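Long-range contacts in succinylglutamate desuccinylase/aspartoacylase (Ruegeria sp. TM1040, PDB 3NA6), which probably hydrolyses the amide bond of an N-acylated amino acid, as zinc-dependent succinylglutamate desuccinylases and aspartoacylases do: residues A[23-28]-A[124-129]; A[103-108]-A[120-125]. All blocks are in the same frame, centred on the assembly; numbering follows the deposited sequence.

Interaction 1: A[23-28]-A[124-129]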
loop_
_atom_site.group_PDB
_atom_site.type_symbol
_atom_site.label_atom_id
_atom_site.label_comp_id
_atom_site.label_asym_id
_atom_site.label_seq_id
_atom_site.Cartn_x
_atom_site.Cartn_y
_atom_site.Cartn_z
ATOM N N LEU A 23 -23.064 -16.719 11.001
ATOM C CA LEU A 23 -23.425 -15.539 11.745
ATOM C C LEU A 23 -23.238 -14.338 10.800
ATOM O O LEU A 23 -22.114 -13.995 10.405
ATOM C CB LEU A 23 -22.510 -15.403 12.969
ATOM C CG LEU A 23 -22.517 -16.611 13.922
ATOM C CD1 LEU A 23 -21.624 -16.353 15.113
ATOM C CD2 LEU A 23 -23.913 -16.952 14.377
ATOM N N LYS A 24 -24.336 -13.739 10.396
ATOM C CA LYS A 24 -24.297 -12.570 9.534
ATOM C C LYS A 24 -24.109 -11.291 10.332
ATOM O O LYS A 24 -24.987 -10.861 11.096
ATOM C CB LYS A 24 -25.578 -12.500 8.715
ATOM C CG LYS A 24 -25.603 -11.464 7.587
ATOM C CD LYS A 24 -26.841 -11.744 6.657
ATOM C CE LYS A 24 -27.744 -10.535 6.473
ATOM N NZ LYS A 24 -28.123 -9.700 7.668
ATOM N N LEU A 25 -22.942 -10.697 10.168
ATOM C CA LEU A 25 -22.617 -9.441 10.839
ATOM C C LEU A 25 -22.635 -8.373 9.772
ATOM O O LEU A 25 -21.766 -8.369 8.903
ATOM C CB LEU A 25 -21.234 -9.580 11.472
ATOM C CG LEU A 25 -20.484 -8.387 12.033
ATOM C CD1 LEU A 25 -21.394 -7.625 12.939
ATOM C CD2 LEU A 25 -19.247 -8.958 12.744
ATOM N N PRO A 26 -23.621 -7.477 9.807
ATOM C CA PRO A 26 -23.609 -6.398 8.840
ATOM C C PRO A 26 -22.321 -5.596 8.861
ATOM O O PRO A 26 -21.828 -5.256 9.907
ATOM C CB PRO A 26 -24.797 -5.531 9.256
ATOM C CG PRO A 26 -25.695 -6.446 10.029
ATOM C CD PRO A 26 -24.740 -7.353 10.755
ATOM N N TYR A 27 -21.790 -5.289 7.688
ATOM C CA TYR A 27 -20.507 -4.570 7.562
ATOM C C TYR A 27 -20.546 -3.741 6.276
ATOM O O TYR A 27 -20.307 -4.254 5.175
ATOM C CB TYR A 27 -19.330 -5.565 7.599
ATOM C CG TYR A 27 -17.970 -4.992 7.274
ATOM C CD1 TYR A 27 -17.585 -3.746 7.752
ATOM C CD2 TYR A 27 -17.055 -5.721 6.511
ATOM C CE1 TYR A 27 -16.354 -3.211 7.434
ATOM C CE2 TYR A 27 -15.811 -5.198 6.189
ATOM C CZ TYR A 27 -15.471 -3.933 6.648
ATOM O OH TYR A 27 -14.246 -3.392 6.334
ATOM N N SER A 28 -20.931 -2.474 6.430
ATOM C CA SER A 28 -20.996 -1.548 5.326
ATOM C C SER A 28 -19.625 -0.893 5.111
ATOM O O SER A 28 -19.052 -0.376 6.043
ATOM C CB SER A 28 -22.036 -0.493 5.640
ATOM O OG SER A 28 -22.059 0.460 4.610
ATOM N N GLN A 124 -15.208 -5.975 17.936
ATOM C CA GLN A 124 -15.957 -5.732 19.155
ATOM C C GLN A 124 -17.370 -6.297 19.094
ATOM O O GLN A 124 -17.878 -6.758 20.105
ATOM C CB GLN A 124 -16.027 -4.239 19.457
ATOM C CG GLN A 124 -14.698 -3.654 19.782
ATOM C CD GLN A 124 -14.778 -2.211 20.112
ATOM O OE1 GLN A 124 -15.346 -1.402 19.368
ATOM N NE2 GLN A 124 -14.242 -1.866 21.266
ATOM N N LYS A 125 -18.005 -6.196 17.930
ATOM C CA LYS A 125 -19.353 -6.764 17.685
ATOM C C LYS A 125 -19.346 -8.310 17.749
ATOM O O LYS A 125 -20.245 -8.912 18.341
ATOM C CB LYS A 125 -19.911 -6.284 16.340
ATOM C CG LYS A 125 -20.273 -4.759 16.316
ATOM C CD LYS A 125 -20.476 -4.291 14.890
ATOM C CE LYS A 125 -21.411 -3.137 14.748
ATOM N NZ LYS A 125 -21.329 -2.597 13.359
ATOM N N ILE A 126 -18.295 -8.941 17.218
ATOM C CA ILE A 126 -18.080 -10.379 17.402
ATOM C C ILE A 126 -18.008 -10.718 18.894
ATOM O O ILE A 126 -18.730 -11.601 19.382
ATOM C CB ILE A 126 -16.831 -10.903 16.642
ATOM C CG1 ILE A 126 -17.009 -10.727 15.132
ATOM C CG2 ILE A 126 -16.580 -12.359 16.923
ATOM C CD1 ILE A 126 -15.727 -11.058 14.273
ATOM N N ALA A 127 -17.134 -10.029 19.614
ATOM C CA ALA A 127 -16.974 -10.257 21.043
ATOM C C ALA A 127 -18.291 -10.077 21.797
ATOM O O ALA A 127 -18.670 -10.908 22.630
ATOM C CB ALA A 127 -15.915 -9.315 21.626
ATOM N N ASP A 128 -19.005 -9.015 21.484
ATOM C CA ASP A 128 -20.270 -8.745 22.152
ATOM C C ASP A 128 -21.314 -9.851 21.923
ATOM O O ASP A 128 -22.096 -10.174 22.812
ATOM C CB ASP A 128 -20.844 -7.395 21.706
ATOM C CG ASP A 128 -22.181 -7.114 22.332
ATOM O OD1 ASP A 128 -22.208 -6.672 23.510
ATOM O OD2 ASP A 128 -23.189 -7.389 21.661
ATOM N N TYR A 129 -21.338 -10.407 20.723
ATOM C CA TYR A 129 -22.276 -11.471 20.405
ATOM C C TYR A 129 -21.929 -12.731 21.195
ATOM O O TYR A 129 -22.809 -13.445 21.669
ATOM C CB TYR A 129 -22.294 -11.756 18.892
ATOM C CG TYR A 129 -23.342 -12.754 18.487
ATOM C CD1 TYR A 129 -24.689 -12.408 18.448
ATOM C CD2 TYR A 129 -22.997 -14.036 18.146
ATOM C CE1 TYR A 129 -25.637 -13.336 18.090
ATOM C CE2 TYR A 129 -23.935 -14.944 17.774
ATOM C CZ TYR A 129 -25.237 -14.605 17.762
ATOM O OH TYR A 129 -26.152 -15.546 17.396
HETATM O O HOH W 1 -23.042 -4.401 12.291
HETATM O O HOH W 2 -20.051 -3.281 11.202
#
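Lys125 CB lies 3.9 Å from Leu25 CD1, and beyond CG the lysine chain runs extended, so that Lys125 CD passes the same methyl at 4.0 Å. The ammonium group does not bond Pro26 directly, since Lys125 NZ stays 4.4 Å from Pro26 O; two waters fill the step, each accepting from NZ and donating to that carbonyl. The other methyl of Leu25, CD2, meets Ile126 CG1 at 3.7 Å, the two side chains lying roughly perpendicular. This is the helix-on-sheet layering of an alpha/beta fold: helix 122-134 covers the edge region of the mixed sheet, where strand 17-26 lies between strands 8-9 and 36-46. One helical turn after Lys125, Tyr129 holds CG anti to the backbone N (chi1 -174°), which places its ring beside Leu23. Leu23 CD1 approaches Tyr129 CE2 obliquely at 3.8 Å, while Leu23 CD2 touches both CE2 and the hydroxyl. With an alanine at Leu23 both methyls would be missing, and the buried ring would probably lose part of its apolar cover, with a gap left beside CE2. Pro9 of strand 8-9 packs against both Leu23 and Tyr129.

Interaction 2: A[103-108]-A[120-125]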
loop_
_atom_site.group_PDB
_atom_site.type_symbol
_atom_site.label_atom_id
_atom_site.label_comp_id
_atom_site.label_asym_id
_atom_site.label_seq_id
_atom_site.Cartn_x
_atom_site.Cartn_y
_atom_site.Cartn_z
ATOM N N SER A 103 -7.517 -8.711 12.907
ATOM C CA SER A 103 -8.365 -8.356 11.787
ATOM C C SER A 103 -7.788 -7.241 10.902
ATOM O O SER A 103 -7.337 -6.192 11.385
ATOM C CB SER A 103 -9.762 -7.936 12.318
ATOM O OG SER A 103 -10.592 -7.461 11.257
ATOM N N PRO A 104 -7.850 -7.432 9.589
ATOM C CA PRO A 104 -7.492 -6.348 8.708
ATOM C C PRO A 104 -8.532 -5.193 8.690
ATOM O O PRO A 104 -8.194 -4.100 8.301
ATOM C CB PRO A 104 -7.406 -7.049 7.357
ATOM C CG PRO A 104 -8.399 -8.110 7.423
ATOM C CD PRO A 104 -8.435 -8.565 8.848
ATOM N N ILE A 105 -9.757 -5.423 9.158
ATOM C CA ILE A 105 -10.778 -4.375 9.211
ATOM C C ILE A 105 -10.438 -3.321 10.272
ATOM O O ILE A 105 -10.509 -2.139 9.997
ATOM C CB ILE A 105 -12.209 -4.961 9.473
ATOM C CG1 ILE A 105 -12.624 -5.950 8.370
ATOM C CG2 ILE A 105 -13.271 -3.837 9.556
ATOM C CD1 ILE A 105 -13.932 -6.824 8.708
ATOM N N ASP A 106 -10.028 -3.746 11.474
ATOM C CA ASP A 106 -9.830 -2.841 12.607
ATOM C C ASP A 106 -8.568 -3.129 13.434
ATOM O O ASP A 106 -8.351 -2.545 14.491
ATOM C CB ASP A 106 -11.078 -2.899 13.495
ATOM C CG ASP A 106 -11.505 -4.352 13.827
ATOM O OD1 ASP A 106 -10.614 -5.234 13.951
ATOM O OD2 ASP A 106 -12.722 -4.607 13.941
ATOM N N ARG A 107 -7.715 -4.017 12.954
ATOM C CA ARG A 107 -6.532 -4.412 13.679
ATOM C C ARG A 107 -6.908 -5.039 15.030
ATOM O O ARG A 107 -6.082 -5.161 15.917
ATOM C CB ARG A 107 -5.630 -3.191 13.872
ATOM C CG ARG A 107 -4.151 -3.445 13.683
ATOM C CD ARG A 107 -3.686 -3.146 12.255
ATOM N NE ARG A 107 -3.951 -4.267 11.352
ATOM C CZ ARG A 107 -3.860 -4.215 10.024
ATOM N NH1 ARG A 107 -3.510 -3.091 9.404
ATOM N NH2 ARG A 107 -4.135 -5.298 9.309
ATOM N N GLY A 108 -8.154 -5.463 15.181
ATOM C CA GLY A 108 -8.604 -5.996 16.461
ATOM C C GLY A 108 -7.983 -7.341 16.811
ATOM O O GLY A 108 -8.010 -8.288 16.009
ATOM N N GLY A 120 -19.660 -1.203 18.214
ATOM C CA GLY A 120 -18.254 -0.871 17.998
ATOM C C GLY A 120 -17.725 -1.356 16.665
ATOM O O GLY A 120 -18.476 -1.495 15.704
ATOM N N THR A 121 -16.431 -1.661 16.635
ATOM C CA THR A 121 -15.776 -2.228 15.462
ATOM C C THR A 121 -16.286 -3.649 15.204
ATOM O O THR A 121 -16.948 -4.225 16.046
ATOM C CB THR A 121 -14.228 -2.249 15.641
ATOM O OG1 THR A 121 -13.854 -3.156 16.699
ATOM C CG2 THR A 121 -13.719 -0.844 15.921
ATOM N N VAL A 122 -16.018 -4.185 14.015
ATOM C CA VAL A 122 -16.397 -5.567 13.700
ATOM C C VAL A 122 -15.926 -6.530 14.818
ATOM O O VAL A 122 -16.703 -7.345 15.320
ATOM C CB VAL A 122 -15.896 -5.996 12.309
ATOM C CG1 VAL A 122 -16.049 -7.480 12.146
ATOM C CG2 VAL A 122 -16.721 -5.236 11.207
ATOM N N THR A 123 -14.667 -6.415 15.215
ATOM C CA THR A 123 -14.099 -7.316 16.233
ATOM C C THR A 123 -14.850 -7.198 17.565
ATOM O O THR A 123 -15.109 -8.181 18.238
ATOM C CB THR A 123 -12.583 -7.054 16.394
ATOM O OG1 THR A 123 -11.916 -7.321 15.131
ATOM C CG2 THR A 123 -11.963 -7.968 17.478
ATOM N N GLN A 124 -15.208 -5.975 17.936
ATOM C CA GLN A 124 -15.957 -5.732 19.155
ATOM C C GLN A 124 -17.370 -6.297 19.094
ATOM O O GLN A 124 -17.878 -6.758 20.105
ATOM C CB GLN A 124 -16.027 -4.239 19.457
ATOM C CG GLN A 124 -14.698 -3.654 19.782
ATOM C CD GLN A 124 -14.778 -2.211 20.112
ATOM O OE1 GLN A 124 -15.346 -1.402 19.368
ATOM N NE2 GLN A 124 -14.242 -1.866 21.266
ATOM N N LYS A 125 -18.005 -6.196 17.930
ATOM C CA LYS A 125 -19.353 -6.764 17.685
ATOM C C LYS A 125 -19.346 -8.310 17.749
ATOM O O LYS A 125 -20.245 -8.912 18.341
ATOM C CB LYS A 125 -19.911 -6.284 16.340
ATOM C CG LYS A 125 -20.273 -4.759 16.316
ATOM C CD LYS A 125 -20.476 -4.291 14.890
ATOM C CE LYS A 125 -21.411 -3.137 14.748
ATOM N NZ LYS A 125 -21.329 -2.597 13.359
#
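Two torsions bring Asp106 and Thr123 together: Asp106 holds CG between its own backbone N and carbonyl carbon (chi1 49°), and Thr123 sets OG1 beside its backbone N, anti to the carbonyl carbon (chi1 -61°). The carboxylate thereby receives both the hydroxyl and the amide of one threonine. Thr123 OG1 donates to the syn lone pair of Asp106 OD1 at 2.7 Å, and Thr123 N reaches Asp106 OD2 at 2.9 Å in a nearly straight bond (168°), also on the syn side. OD1 has a second donor, Gly108 N at 2.8 Å, which comes from the anti side and closes an Asx turn. Grips on both oxygens should restrain rotation of the carboxylate, and its negative charge at the first turn of a helix probably interacts favourably with the helix dipole. Thr121, the N-cap residue, forms a capping box with Gln124: Thr121 N donates to Gln124 OE1 at 3.0 Å, and the return bond from Gln124 N to Thr121 OG1 is weak. Beside the carboxylate site Ile105 CD1 rests 4.1 Å from Val122 CG2. The contact thus fastens the loop after helix 93-97 to the start of helix 122-134; Pro94 of the former helix touches Ile105, and the latter helix packs in turn against strand 17-26.

From the N terminus, after the short strand 8-9, the chain forms strand 17-26, which carries most of the first segment of interaction 1. It then builds strands 36-46, 51-55 and 83-88 with helices 64-75 and 93-97 before entering the loop of residues 103-108. Interaction 2 closes a short irregular excursion of 11 residues, and this loop nests inside the 95-residue one closed by interaction 1. Both closures end on helix 122-134 and share Gln124 and Lys125, so its opening turns are tied at once to the sheet and to the preceding loop. The contacts also meet directly: Leu25 CD2 packs on Val122 CG1 at 3.6 Å, and Tyr27 lies against both Ile105 and Val122.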